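Local coordinates for methionine import ATP-binding protein metN 2 (Enterococcus faecalis, PDB 2QSW), which is probably the nucleotide-binding subunit of an ABC-type importer, modelled here as its C-terminal NIL domain, a small alpha+beta domain of the ACT clan, at residues Q48-I53 with Q72-E77; I25-F30 with S68-L73. All coordinates share one frame; numbering follows the deposited sequence.

Contact 1: residues Q48-I53 with Q72-E77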
# COMPACT_ATOMS: atom_id res chain seq x y z
N GLN A 48 9.34 -4.24 -15.10
CA GLN A 48 9.74 -5.64 -15.22
C GLN A 48 9.00 -6.49 -14.22
O GLN A 48 9.59 -7.29 -13.46
CB GLN A 48 11.24 -5.78 -15.09
CG GLN A 48 11.96 -5.03 -16.20
CD GLN A 48 11.69 -5.63 -17.57
OE1 GLN A 48 11.13 -4.98 -18.49
NE2 GLN A 48 12.06 -6.92 -17.71
N VAL A 49 7.69 -6.31 -14.22
CA VAL A 49 6.80 -7.11 -13.42
C VAL A 49 5.87 -7.93 -14.28
O VAL A 49 5.53 -7.53 -15.40
CB VAL A 49 5.96 -6.26 -12.45
CG1 VAL A 49 6.86 -5.67 -11.34
CG2 VAL A 49 5.13 -5.19 -13.18
N GLU A 50 5.48 -9.10 -13.76
CA GLU A 50 4.44 -9.91 -14.38
C GLU A 50 3.10 -9.61 -13.74
O GLU A 50 3.05 -9.13 -12.58
CB GLU A 50 4.79 -11.39 -14.25
CG GLU A 50 6.19 -11.72 -14.69
CD GLU A 50 6.50 -13.22 -14.69
OE1 GLU A 50 7.22 -13.67 -13.77
OE2 GLU A 50 6.04 -13.93 -15.62
N VAL A 51 2.02 -9.85 -14.48
CA VAL A 51 0.67 -9.51 -14.07
C VAL A 51 -0.29 -10.65 -14.35
O VAL A 51 -0.42 -11.11 -15.51
CB VAL A 51 0.18 -8.25 -14.81
CG1 VAL A 51 -1.28 -7.98 -14.50
CG2 VAL A 51 1.08 -7.08 -14.46
N SER A 52 -1.00 -11.07 -13.31
CA SER A 52 -2.08 -12.02 -13.41
C SER A 52 -3.34 -11.36 -12.88
O SER A 52 -3.32 -10.86 -11.77
CB SER A 52 -1.82 -13.29 -12.59
OG SER A 52 -0.62 -13.95 -12.96
N ILE A 53 -4.42 -11.35 -13.64
CA ILE A 53 -5.67 -10.86 -13.17
C ILE A 53 -6.41 -11.93 -12.36
O ILE A 53 -6.63 -13.06 -12.82
CB ILE A 53 -6.54 -10.31 -14.32
CG1 ILE A 53 -5.80 -9.17 -15.04
CG2 ILE A 53 -7.89 -9.82 -13.79
CD1 ILE A 53 -6.38 -8.88 -16.42
N GLN A 72 -2.15 -9.94 -9.34
CA GLN A 72 -0.90 -10.40 -8.74
C GLN A 72 0.28 -9.82 -9.54
O GLN A 72 0.35 -10.00 -10.75
CB GLN A 72 -0.81 -11.92 -8.70
CG GLN A 72 0.47 -12.42 -8.08
CD GLN A 72 0.61 -13.93 -8.26
OE1 GLN A 72 0.33 -14.45 -9.35
NE2 GLN A 72 1.10 -14.63 -7.22
N LEU A 73 1.16 -9.10 -8.85
CA LEU A 73 2.41 -8.65 -9.41
C LEU A 73 3.53 -9.58 -9.00
O LEU A 73 3.68 -9.83 -7.80
CB LEU A 73 2.77 -7.23 -8.94
CG LEU A 73 1.80 -6.13 -9.36
CD1 LEU A 73 2.12 -4.79 -8.69
CD2 LEU A 73 1.85 -5.97 -10.87
N LEU A 74 4.33 -10.05 -9.95
CA LEU A 74 5.53 -10.83 -9.69
C LEU A 74 6.76 -10.09 -10.18
O LEU A 74 6.73 -9.39 -11.19
CB LEU A 74 5.48 -12.18 -10.37
CG LEU A 74 4.34 -13.08 -9.95
CD1 LEU A 74 4.34 -14.29 -10.86
CD2 LEU A 74 4.44 -13.55 -8.50
N GLY A 75 7.85 -10.25 -9.45
CA GLY A 75 9.12 -9.64 -9.82
C GLY A 75 9.92 -9.37 -8.55
O GLY A 75 9.56 -9.82 -7.48
N GLU A 76 11.03 -8.68 -8.72
CA GLU A 76 11.87 -8.31 -7.60
C GLU A 76 11.07 -7.38 -6.69
O GLU A 76 10.30 -6.54 -7.15
CB GLU A 76 13.13 -7.61 -8.09
CG GLU A 76 14.00 -8.43 -8.99
CD GLU A 76 15.34 -7.75 -9.30
OE1 GLU A 76 15.91 -7.14 -8.38
OE2 GLU A 76 15.82 -7.83 -10.46
N GLU A 77 11.29 -7.48 -5.38
CA GLU A 77 10.56 -6.71 -4.42
C GLU A 77 10.57 -5.21 -4.72
O GLU A 77 9.52 -4.58 -4.71
CB GLU A 77 11.12 -6.97 -3.01
CG GLU A 77 10.48 -6.10 -1.92
CD GLU A 77 11.19 -6.26 -0.58
OE1 GLU A 77 12.40 -5.89 -0.53
OE2 GLU A 77 10.58 -6.77 0.38
O HOH W 1 11.40 -7.52 -11.42
O HOH W 2 1.42 -12.62 -11.60

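Contact 2: residues I25-F30 with S68-L73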
# COMPACT_ATOMS: atom_id res chain seq x y z
N ILE A 25 -0.37 -9.00 -4.11
CA ILE A 25 -1.68 -8.83 -4.72
C ILE A 25 -2.18 -7.43 -4.40
O ILE A 25 -2.20 -7.03 -3.24
CB ILE A 25 -2.67 -9.89 -4.29
CG1 ILE A 25 -2.10 -11.29 -4.62
CG2 ILE A 25 -3.98 -9.62 -4.98
CD1 ILE A 25 -2.90 -12.40 -4.06
N VAL A 26 -2.57 -6.71 -5.43
CA VAL A 26 -2.96 -5.31 -5.31
C VAL A 26 -4.33 -5.10 -5.92
O VAL A 26 -4.70 -5.77 -6.90
CB VAL A 26 -1.94 -4.33 -5.94
CG1 VAL A 26 -0.64 -4.23 -5.13
CG2 VAL A 26 -1.61 -4.69 -7.38
N ARG A 27 -5.07 -4.16 -5.35
CA ARG A 27 -6.34 -3.71 -5.90
C ARG A 27 -6.11 -2.36 -6.55
O ARG A 27 -5.58 -1.47 -5.91
CB ARG A 27 -7.40 -3.62 -4.81
CG ARG A 27 -8.76 -3.13 -5.29
CD ARG A 27 -9.68 -2.85 -4.12
NE ARG A 27 -9.18 -1.64 -3.44
CZ ARG A 27 -9.18 -1.40 -2.12
NH1 ARG A 27 -9.70 -2.25 -1.23
NH2 ARG A 27 -8.67 -0.25 -1.69
N LEU A 28 -6.49 -2.24 -7.83
CA LEU A 28 -6.37 -1.04 -8.64
C LEU A 28 -7.80 -0.51 -8.80
O LEU A 28 -8.69 -1.27 -9.18
CB LEU A 28 -5.82 -1.37 -10.05
CG LEU A 28 -4.30 -1.59 -10.24
CD1 LEU A 28 -3.75 -2.80 -9.44
CD2 LEU A 28 -4.00 -1.77 -11.73
N LEU A 29 -7.96 0.81 -8.61
CA LEU A 29 -9.25 1.50 -8.84
C LEU A 29 -9.14 2.47 -10.00
O LEU A 29 -8.11 3.18 -10.14
CB LEU A 29 -9.66 2.30 -7.59
CG LEU A 29 -9.85 1.49 -6.33
CD1 LEU A 29 -10.30 2.39 -5.12
CD2 LEU A 29 -10.77 0.28 -6.56
N PHE A 30 -10.18 2.48 -10.86
CA PHE A 30 -10.24 3.32 -12.06
C PHE A 30 -11.50 4.16 -11.92
O PHE A 30 -12.57 3.61 -11.72
CB PHE A 30 -10.34 2.46 -13.33
CG PHE A 30 -9.14 1.56 -13.52
CD1 PHE A 30 -8.00 2.03 -14.16
CD2 PHE A 30 -9.12 0.31 -12.96
CE1 PHE A 30 -6.87 1.21 -14.31
CE2 PHE A 30 -8.00 -0.51 -13.14
CZ PHE A 30 -6.90 -0.07 -13.79
N SER A 68 -12.69 -1.78 -10.76
CA SER A 68 -11.58 -2.30 -9.97
C SER A 68 -11.00 -3.55 -10.63
O SER A 68 -11.68 -4.28 -11.36
CB SER A 68 -12.05 -2.65 -8.58
OG SER A 68 -13.06 -3.61 -8.62
N LEU A 69 -9.72 -3.76 -10.34
CA LEU A 69 -8.99 -4.92 -10.82
C LEU A 69 -8.10 -5.39 -9.69
O LEU A 69 -7.38 -4.57 -9.13
CB LEU A 69 -8.15 -4.49 -12.01
CG LEU A 69 -7.57 -5.54 -12.94
CD1 LEU A 69 -8.66 -6.38 -13.63
CD2 LEU A 69 -6.68 -4.79 -13.94
N TYR A 70 -8.15 -6.67 -9.36
CA TYR A 70 -7.21 -7.28 -8.41
C TYR A 70 -6.19 -8.09 -9.24
O TYR A 70 -6.55 -8.95 -10.06
CB TYR A 70 -7.93 -8.21 -7.47
CG TYR A 70 -8.87 -7.54 -6.51
CD1 TYR A 70 -8.48 -7.30 -5.20
CD2 TYR A 70 -10.15 -7.16 -6.90
CE1 TYR A 70 -9.34 -6.69 -4.31
CE2 TYR A 70 -11.03 -6.56 -6.01
CZ TYR A 70 -10.60 -6.33 -4.71
OH TYR A 70 -11.46 -5.75 -3.83
N ILE A 71 -4.93 -7.74 -9.09
CA ILE A 71 -3.87 -8.36 -9.83
C ILE A 71 -2.76 -8.85 -8.94
O ILE A 71 -2.49 -8.27 -7.87
CB ILE A 71 -3.29 -7.40 -10.88
CG1 ILE A 71 -2.56 -6.20 -10.32
CG2 ILE A 71 -4.32 -6.97 -11.90
CD1 ILE A 71 -1.82 -5.40 -11.43
N GLN A 72 -2.15 -9.94 -9.34
CA GLN A 72 -0.90 -10.40 -8.74
C GLN A 72 0.28 -9.82 -9.54
O GLN A 72 0.35 -10.00 -10.75
CB GLN A 72 -0.81 -11.92 -8.70
CG GLN A 72 0.47 -12.42 -8.08
CD GLN A 72 0.61 -13.93 -8.26
OE1 GLN A 72 0.33 -14.45 -9.35
NE2 GLN A 72 1.10 -14.63 -7.22
N LEU A 73 1.16 -9.10 -8.85
CA LEU A 73 2.41 -8.65 -9.41
C LEU A 73 3.53 -9.58 -9.00
O LEU A 73 3.68 -9.83 -7.80
CB LEU A 73 2.77 -7.23 -8.94
CG LEU A 73 1.80 -6.13 -9.36
CD1 LEU A 73 2.12 -4.79 -8.69
CD2 LEU A 73 1.85 -5.97 -10.87
O HOH W 3 -10.90 -5.12 -1.35

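Contact 1: residues Q48-I53 with Q72-E77
V51 and L73 face each other as a non-hydrogen-bonded antiparallel pair. Their side chains lie side by side and point the same way, with V51 CG2 3.8 Å from L73 CD2. L73 CG is anti to its own carbonyl carbon (chi1 -63°), and CD2 reaches back toward 48-53. The same methyl also meets V49, whose CG2 lies 4.1 Å from L73 CD2. Helix 39-47 covers this face through I40, I43 and V44, and helix 77-89 adds I80 and I84.

The two segments close the base of the hairpin formed by strands 50-61 and 64-74. This hairpin is the beta-beta unit in the middle of the chain order of a ferredoxin-like beta-alpha-beta-beta-alpha-beta fold. Strand 50-61 is an outermost strand of the sheet within this chain.

E50, S52, Q72 and L74 occupy the face away from those two helices. E50 CB rests 4.0 Å from L74 CB. S52 OG and Q72 OE1 are 3.8 Å apart and do not bond directly. A water joins them: it accepts from S52 OG at 2.8 Å and donates to Q72 OE1 at 3.1 Å and to Q72 O at 3.0 Å. Q72 runs out fully extended, with CG anti to the backbone N (chi1 180°). Its NE2 is bonded to N22 O, so both ends of the amide are held.

Two hydrogen-bonded pairs, E50 with L74 and S52 with Q72, supply four backbone bonds. Past G75, a second water links Q48 O to E76 N at the start of helix 77-89.

Contact 2: residues I25-F30 with S68-L73
R27 lays its aliphatic chain over the Y70 ring. R27 CG sits over one face, 3.9 Å from the ring centroid, in a CH-pi contact. It is anti to the backbone N (chi1 179°), which runs the chain alongside the tyrosine. R27 CD reaches the phenol end, 3.4 Å from Y70 OH. A bend at chi3 (71°) then turns the guanidinium, whose plane stands 84° from that of the ring. A water lies in the plane of both groups. It accepts from R27 NH1 at 3.1 Å and is 2.6 Å from Y70 OH.

The residues of these two segments on the other face are all apolar: V26, L28, L69 and I71, with F30 beside them. V26 CG2 presses on I71 CG1 at 3.4 Å, a tight contact. L28 crosses I71 at about a right angle, with L28 CD1 3.7 Å from I71 CG1. Farther along, the edge of the F30 ring meets L69 CB.

Four backbone hydrogen bonds set the register, two between V26 and I71 and two between L28 and L69. Strands 24-31 and 64-74 are the two central strands of the ferredoxin-like sheet. Helix 77-89 covers the apolar face, I84 on V26 and L87 on L28. Strand 93-96 flanks strand 24-31 on its other side.

R27 NH2 bonds to E100 OE2 and N99 O of the second subunit, and makes a long, weak ion pair with E95 OE1. A zinc ion lies about 4 Å from the R27 side chain. E95 and E100 also bind zinc in this entry, so their negative charge is probably shared between the metal and R27.

Both contacts use strand 64-74, which has strand 50-61 on one side and strand 24-31 on the other. They share Q72 and L73. Contact 2 is buried near the centre of the chain and joins the two middle strands. Contact 1 involves the outermost strand within this chain, about 11 Å away between centres, and is only partly buried. Its outer face holds E50, S52 and Q72. Both contacts use bridging water, but contact 2 has a wide apolar face and one charged group, R27, placed at the second subunit. The two meet directly where S52 O packs against I71 CB at 3.6 Å. Helix 77-89 reaches the apolar face of both.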